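Local atomic coordinates of phosphatidylglycerol lysyltransferase C-terminal domain-containing protein (Bacteroides thetaiotaomicron, PDB entry 2HQY), a protein that is of unknown function but binds coenzyme A and probably acts as an acyl- or aminoacyl-transferase. Residues A46-F54 and V68-K79. Sequence-based numbering, arbitrary orientation.
Sequences AVIDDFLVF and VGNGDLKAVLRK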
ATOM      1  N   ALA A  46      -3.325   4.873  15.708  1.00 18.49           N
ATOM      2  CA  ALA A  46      -2.850   5.740  16.768  1.00 20.18           C
ATOM      3  C   ALA A  46      -3.236   5.126  18.095  1.00 21.32           C
ATOM      4  O   ALA A  46      -4.205   4.378  18.188  1.00 21.11           O
ATOM      5  CB  ALA A  46      -3.431   7.137  16.624  1.00 20.00           C
ATOM      6  N   VAL A  47      -2.420   5.387  19.109  1.00 23.14           N
ATOM      7  CA  VAL A  47      -2.888   5.255  20.480  1.00 24.85           C
ATOM      8  C   VAL A  47      -3.405   6.653  20.926  1.00 26.20           C
ATOM      9  O   VAL A  47      -2.693   7.677  20.870  1.00 26.15           O
ATOM     10  CB  VAL A  47      -1.807   4.630  21.397  1.00 24.99           C
ATOM     11  CG1 VAL A  47      -2.345   4.427  22.828  1.00 25.71           C
ATOM     12  CG2 VAL A  47      -1.330   3.313  20.811  1.00 24.64           C
ATOM     13  N   ILE A  48      -4.670   6.710  21.317  1.00 27.48           N
ATOM     14  CA  ILE A  48      -5.195   7.908  21.942  1.00 29.08           C
ATOM     15  C   ILE A  48      -6.066   7.559  23.141  1.00 29.53           C
ATOM     16  O   ILE A  48      -6.950   6.690  23.053  1.00 29.40           O
ATOM     17  CB  ILE A  48      -5.989   8.785  20.961  1.00 29.36           C
ATOM     18  CG1 ILE A  48      -7.017   7.952  20.194  1.00 28.95           C
ATOM     19  CG2 ILE A  48      -5.024   9.535  20.018  1.00 30.73           C
ATOM     20  CD1 ILE A  48      -8.112   8.775  19.543  1.00 34.04           C
ATOM     21  N   ASP A  49      -5.839   8.257  24.257  1.00 30.15           N
ATOM     22  CA  ASP A  49      -6.667   8.061  25.448  1.00 30.16           C
ATOM     23  C   ASP A  49      -6.623   6.600  25.955  1.00 29.12           C
ATOM     24  O   ASP A  49      -7.666   6.087  26.371  1.00 29.57           O
ATOM     25  CB  ASP A  49      -8.138   8.424  25.126  1.00 30.82           C
ATOM     26  CG  ASP A  49      -8.388   9.951  24.980  1.00 34.38           C
ATOM     27  OD1 ASP A  49      -7.439  10.761  25.121  1.00 36.61           O
ATOM     28  OD2 ASP A  49      -9.559  10.333  24.720  1.00 36.56           O
ATOM     29  N   ASP A  50      -5.461   5.932  25.905  1.00 27.72           N
ATOM     30  CA  ASP A  50      -5.335   4.491  26.277  1.00 26.77           C
ATOM     31  C   ASP A  50      -6.107   3.471  25.366  1.00 25.12           C
ATOM     32  O   ASP A  50      -6.300   2.292  25.726  1.00 25.03           O
ATOM     33  CB  ASP A  50      -5.708   4.256  27.747  1.00 28.29           C
ATOM     34  CG  ASP A  50      -4.697   4.880  28.740  1.00 30.67           C
ATOM     35  OD1 ASP A  50      -3.471   4.724  28.533  1.00 35.14           O
ATOM     36  OD2 ASP A  50      -5.128   5.501  29.741  1.00 35.01           O
ATOM     37  N   PHE A  51      -6.558   3.922  24.205  1.00 22.83           N
ATOM     38  CA  PHE A  51      -7.133   2.995  23.225  1.00 20.20           C
ATOM     39  C   PHE A  51      -6.257   2.925  21.980  1.00 19.94           C
ATOM     40  O   PHE A  51      -5.609   3.912  21.609  1.00 20.40           O
ATOM     41  CB  PHE A  51      -8.494   3.476  22.758  1.00 20.14           C
ATOM     42  CG  PHE A  51      -9.582   3.391  23.784  1.00 17.60           C
ATOM     43  CD1 PHE A  51     -10.445   2.296  23.806  1.00 19.05           C
ATOM     44  CD2 PHE A  51      -9.807   4.460  24.657  1.00 18.18           C
ATOM     45  CE1 PHE A  51     -11.527   2.233  24.718  1.00 20.41           C
ATOM     46  CE2 PHE A  51     -10.867   4.426  25.568  1.00 19.03           C
ATOM     47  CZ  PHE A  51     -11.733   3.299  25.599  1.00 21.48           C
ATOM     48  N   LEU A  52      -6.312   1.779  21.311  1.00 17.95           N
ATOM     49  CA  LEU A  52      -5.685   1.590  20.009  1.00 17.29           C
ATOM     50  C   LEU A  52      -6.777   1.840  18.974  1.00 16.85           C
ATOM     51  O   LEU A  52      -7.825   1.175  19.009  1.00 18.00           O
ATOM     52  CB  LEU A  52      -5.158   0.163  19.891  1.00 16.71           C
ATOM     53  CG  LEU A  52      -4.700  -0.293  18.503  1.00 16.70           C
ATOM     54  CD1 LEU A  52      -3.614   0.617  17.962  1.00 17.43           C
ATOM     55  CD2 LEU A  52      -4.246  -1.758  18.571  1.00 17.22           C
ATOM     56  N   VAL A  53      -6.543   2.766  18.058  1.00 16.44           N
ATOM     57  CA  VAL A  53      -7.540   3.093  17.017  1.00 17.37           C
ATOM     58  C   VAL A  53      -6.967   2.991  15.600  1.00 17.74           C
ATOM     59  O   VAL A  53      -5.807   3.292  15.399  1.00 17.77           O
ATOM     60  CB  VAL A  53      -8.140   4.499  17.292  1.00 18.50           C
ATOM     61  CG1 VAL A  53      -8.934   4.483  18.619  1.00 17.90           C
ATOM     62  CG2 VAL A  53      -7.032   5.556  17.392  1.00 20.41           C
ATOM     63  N   PHE A  54      -7.770   2.538  14.635  1.00 17.96           N
ATOM     64  CA  PHE A  54      -7.311   2.347  13.244  1.00 17.69           C
ATOM     65  C   PHE A  54      -8.190   3.209  12.347  1.00 17.89           C
ATOM     66  O   PHE A  54      -9.364   3.450  12.673  1.00 18.80           O
ATOM     67  CB  PHE A  54      -7.393   0.889  12.811  1.00 17.66           C
ATOM     68  CG  PHE A  54      -6.440  -0.025  13.539  1.00 16.93           C
ATOM     69  CD1 PHE A  54      -5.113  -0.137  13.127  1.00 17.83           C
ATOM     70  CD2 PHE A  54      -6.863  -0.744  14.655  1.00 18.71           C
ATOM     71  CE1 PHE A  54      -4.199  -0.991  13.807  1.00 15.33           C
ATOM     72  CE2 PHE A  54      -5.962  -1.603  15.351  1.00 15.16           C
ATOM     73  CZ  PHE A  54      -4.629  -1.718  14.926  1.00 15.97           C
ATOM     74  N   VAL A  68      -9.891  -0.309  20.517  1.00 18.70           N
ATOM     75  CA  VAL A  68      -9.477  -1.457  21.309  1.00 18.71           C
ATOM     76  C   VAL A  68      -8.829  -0.948  22.593  1.00 18.64           C
ATOM     77  O   VAL A  68      -7.853  -0.200  22.561  1.00 18.63           O
ATOM     78  CB  VAL A  68      -8.470  -2.353  20.539  1.00 18.54           C
ATOM     79  CG1 VAL A  68      -8.061  -3.557  21.374  1.00 18.15           C
ATOM     80  CG2 VAL A  68      -9.083  -2.839  19.218  1.00 19.73           C
ATOM     81  N   GLY A  69      -9.366  -1.383  23.724  1.00 19.78           N
ATOM     82  CA  GLY A  69      -8.787  -1.034  25.028  1.00 20.53           C
ATOM     83  C   GLY A  69      -9.848  -0.724  26.050  1.00 21.52           C
ATOM     84  O   GLY A  69     -11.029  -1.005  25.852  1.00 20.50           O
ATOM     85  N   ASN A  70      -9.410  -0.141  27.157  1.00 21.81           N
ATOM     86  CA  ASN A  70     -10.322   0.179  28.243  1.00 24.03           C
ATOM     87  C   ASN A  70     -10.109   1.631  28.592  1.00 24.38           C
ATOM     88  O   ASN A  70      -8.982   2.114  28.656  1.00 26.72           O
ATOM     89  CB  ASN A  70     -10.044  -0.739  29.432  1.00 23.58           C
ATOM     90  CG  ASN A  70     -10.309  -2.205  29.100  1.00 26.45           C
ATOM     91  OD1 ASN A  70     -11.444  -2.683  29.191  1.00 29.73           O
ATOM     92  ND2 ASN A  70      -9.266  -2.917  28.688  1.00 27.48           N
ATOM     93  N   GLY A  71     -11.183   2.353  28.778  1.00 25.21           N
ATOM     94  CA  GLY A  71     -11.019   3.722  29.197  1.00 24.45           C
ATOM     95  C   GLY A  71     -12.289   4.443  28.933  1.00 23.56           C
ATOM     96  O   GLY A  71     -13.375   3.847  28.951  1.00 23.98           O
ATOM     97  N   ASP A  72     -12.153   5.743  28.700  1.00 23.36           N
ATOM     98  CA  ASP A  72     -13.305   6.572  28.467  1.00 22.54           C
ATOM     99  C   ASP A  72     -13.670   6.479  26.985  1.00 22.35           C
ATOM    100  O   ASP A  72     -13.180   7.239  26.158  1.00 21.81           O
ATOM    101  CB  ASP A  72     -13.000   8.003  28.882  1.00 22.89           C
ATOM    102  CG  ASP A  72     -14.215   8.894  28.851  1.00 23.57           C
ATOM    103  OD1 ASP A  72     -15.264   8.491  28.286  1.00 23.98           O
ATOM    104  OD2 ASP A  72     -14.125  10.011  29.415  1.00 27.32           O
ATOM    105  N   LEU A  73     -14.537   5.527  26.674  1.00 22.54           N
ATOM    106  CA  LEU A  73     -14.956   5.290  25.293  1.00 23.12           C
ATOM    107  C   LEU A  73     -15.610   6.520  24.688  1.00 22.70           C
ATOM    108  O   LEU A  73     -15.367   6.833  23.530  1.00 22.80           O
ATOM    109  CB  LEU A  73     -15.902   4.084  25.199  1.00 23.18           C
ATOM    110  CG  LEU A  73     -16.372   3.650  23.800  1.00 23.59           C
ATOM    111  CD1 LEU A  73     -15.193   3.259  22.901  1.00 22.94           C
ATOM    112  CD2 LEU A  73     -17.372   2.491  23.914  1.00 24.58           C
ATOM    113  N   LYS A  74     -16.433   7.229  25.463  1.00 22.55           N
ATOM    114  CA  LYS A  74     -17.102   8.418  24.920  1.00 22.32           C
ATOM    115  C   LYS A  74     -16.105   9.506  24.524  1.00 22.19           C
ATOM    116  O   LYS A  74     -16.274  10.163  23.488  1.00 22.42           O
ATOM    117  CB  LYS A  74     -18.161   8.969  25.876  1.00 22.35           C
ATOM    118  CG  LYS A  74     -19.147   9.862  25.168  1.00 24.05           C
ATOM    119  N   ALA A  75     -15.062   9.688  25.333  1.00 21.66           N
ATOM    120  CA  ALA A  75     -14.034  10.687  25.038  1.00 21.75           C
ATOM    121  C   ALA A  75     -13.297  10.327  23.757  1.00 21.61           C
ATOM    122  O   ALA A  75     -12.990  11.198  22.943  1.00 21.55           O
ATOM    123  CB  ALA A  75     -13.048  10.813  26.181  1.00 22.16           C
ATOM    124  N   VAL A  76     -13.002   9.043  23.572  1.00 21.48           N
ATOM    125  CA  VAL A  76     -12.199   8.659  22.411  1.00 22.04           C
ATOM    126  C   VAL A  76     -13.019   8.757  21.120  1.00 21.98           C
ATOM    127  O   VAL A  76     -12.512   9.231  20.078  1.00 22.05           O
ATOM    128  CB  VAL A  76     -11.508   7.278  22.614  1.00 22.20           C
ATOM    129  CG1 VAL A  76     -12.499   6.136  22.518  1.00 22.95           C
ATOM    130  CG2 VAL A  76     -10.371   7.107  21.617  1.00 23.78           C
ATOM    131  N   LEU A  77     -14.288   8.356  21.201  1.00 21.55           N
ATOM    132  CA  LEU A  77     -15.225   8.524  20.087  1.00 21.83           C
ATOM    133  C   LEU A  77     -15.397   9.967  19.667  1.00 22.33           C
ATOM    134  O   LEU A  77     -15.445  10.256  18.482  1.00 22.02           O
ATOM    135  CB  LEU A  77     -16.579   7.886  20.388  1.00 21.93           C
ATOM    136  CG  LEU A  77     -16.556   6.359  20.474  1.00 22.70           C
ATOM    137  CD1 LEU A  77     -17.982   5.850  20.624  1.00 26.38           C
ATOM    138  CD2 LEU A  77     -15.831   5.694  19.293  1.00 25.60           C
ATOM    139  N   ARG A  78     -15.483  10.875  20.640  1.00 21.51           N
ATOM    140  CA  ARG A  78     -15.493  12.310  20.348  1.00 22.30           C
ATOM    141  C   ARG A  78     -14.275  12.736  19.515  1.00 21.81           C
ATOM    142  O   ARG A  78     -14.416  13.486  18.549  1.00 21.87           O
ATOM    143  CB  ARG A  78     -15.593  13.124  21.658  1.00 22.16           C
ATOM    144  CG  ARG A  78     -15.603  14.641  21.463  1.00 24.69           C
ATOM    145  CD  ARG A  78     -16.064  15.377  22.745  1.00 24.03           C
ATOM    146  N   LYS A  79     -13.089  12.273  19.899  1.00 20.85           N
ATOM    147  CA  LYS A  79     -11.876  12.579  19.149  1.00 21.59           C
ATOM    148  C   LYS A  79     -11.913  12.020  17.711  1.00 20.39           C
ATOM    149  O   LYS A  79     -11.469  12.690  16.754  1.00 20.21           O
ATOM    150  CB  LYS A  79     -10.638  12.104  19.916  1.00 21.58           C
ATOM    151  CG  LYS A  79      -9.936  13.234  20.661  1.00 24.94           C
ATOM    152  CD  LYS A  79      -8.803  12.722  21.542  1.00 28.69           C
ATOM    153  CE  LYS A  79      -9.127  12.943  23.014  1.00 31.88           C
ATOM    154  NZ  LYS A  79      -7.898  13.263  23.806  1.00 33.29           N
TER
HETATM  155  O   HOH W   1      -9.457   6.864  28.567  1.00 31.79           O
HETATM  156  O   HOH W   2      -6.639   0.411  27.436  1.00 38.72           O
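Val68 O takes a hydrogen bond from Leu52 N over 2.8 Å, nearly straight at 172°, and a CA-H...O contact from Phe51 CA. Val68 N returns a bond to Leu52 O at 3.0 Å, completing an antiparallel hydrogen-bonded pair. Beyond it the strands part, and one water bridges Asp50 O and Asn70 N, a second Asp49 O and Asp72 N. Here, at the open end of the 51-58/61-69 hairpin, the chain turns into helix 73-87, whose start packs beside the type I' turn from Ile48 to Phe51. Phe51 CG lies anti to its carbonyl carbon (chi1 -70°), and the ring lies against the 69-72 loop, with CZ 3.4 Å from Gly71 N. Glycine suits position 71 twice over: a CB would crowd Phe51 CE2, and the backbone angles would jam it against the preceding carbonyl. Across one ring face Val76 CG1 makes a CH-pi contact, 4.0 Å from the centroid, while branched Val76 turns CG2 onto Ile48 CD1. Trimmed to an alanine, Phe51 would probably leave a gap beside the 69-72 loop and Val76 CG1 without its aromatic partner. Long, bent Lys79 reaches back to Asp49, NZ meeting OD1 on its syn side at 2.9 Å in a salt bridge.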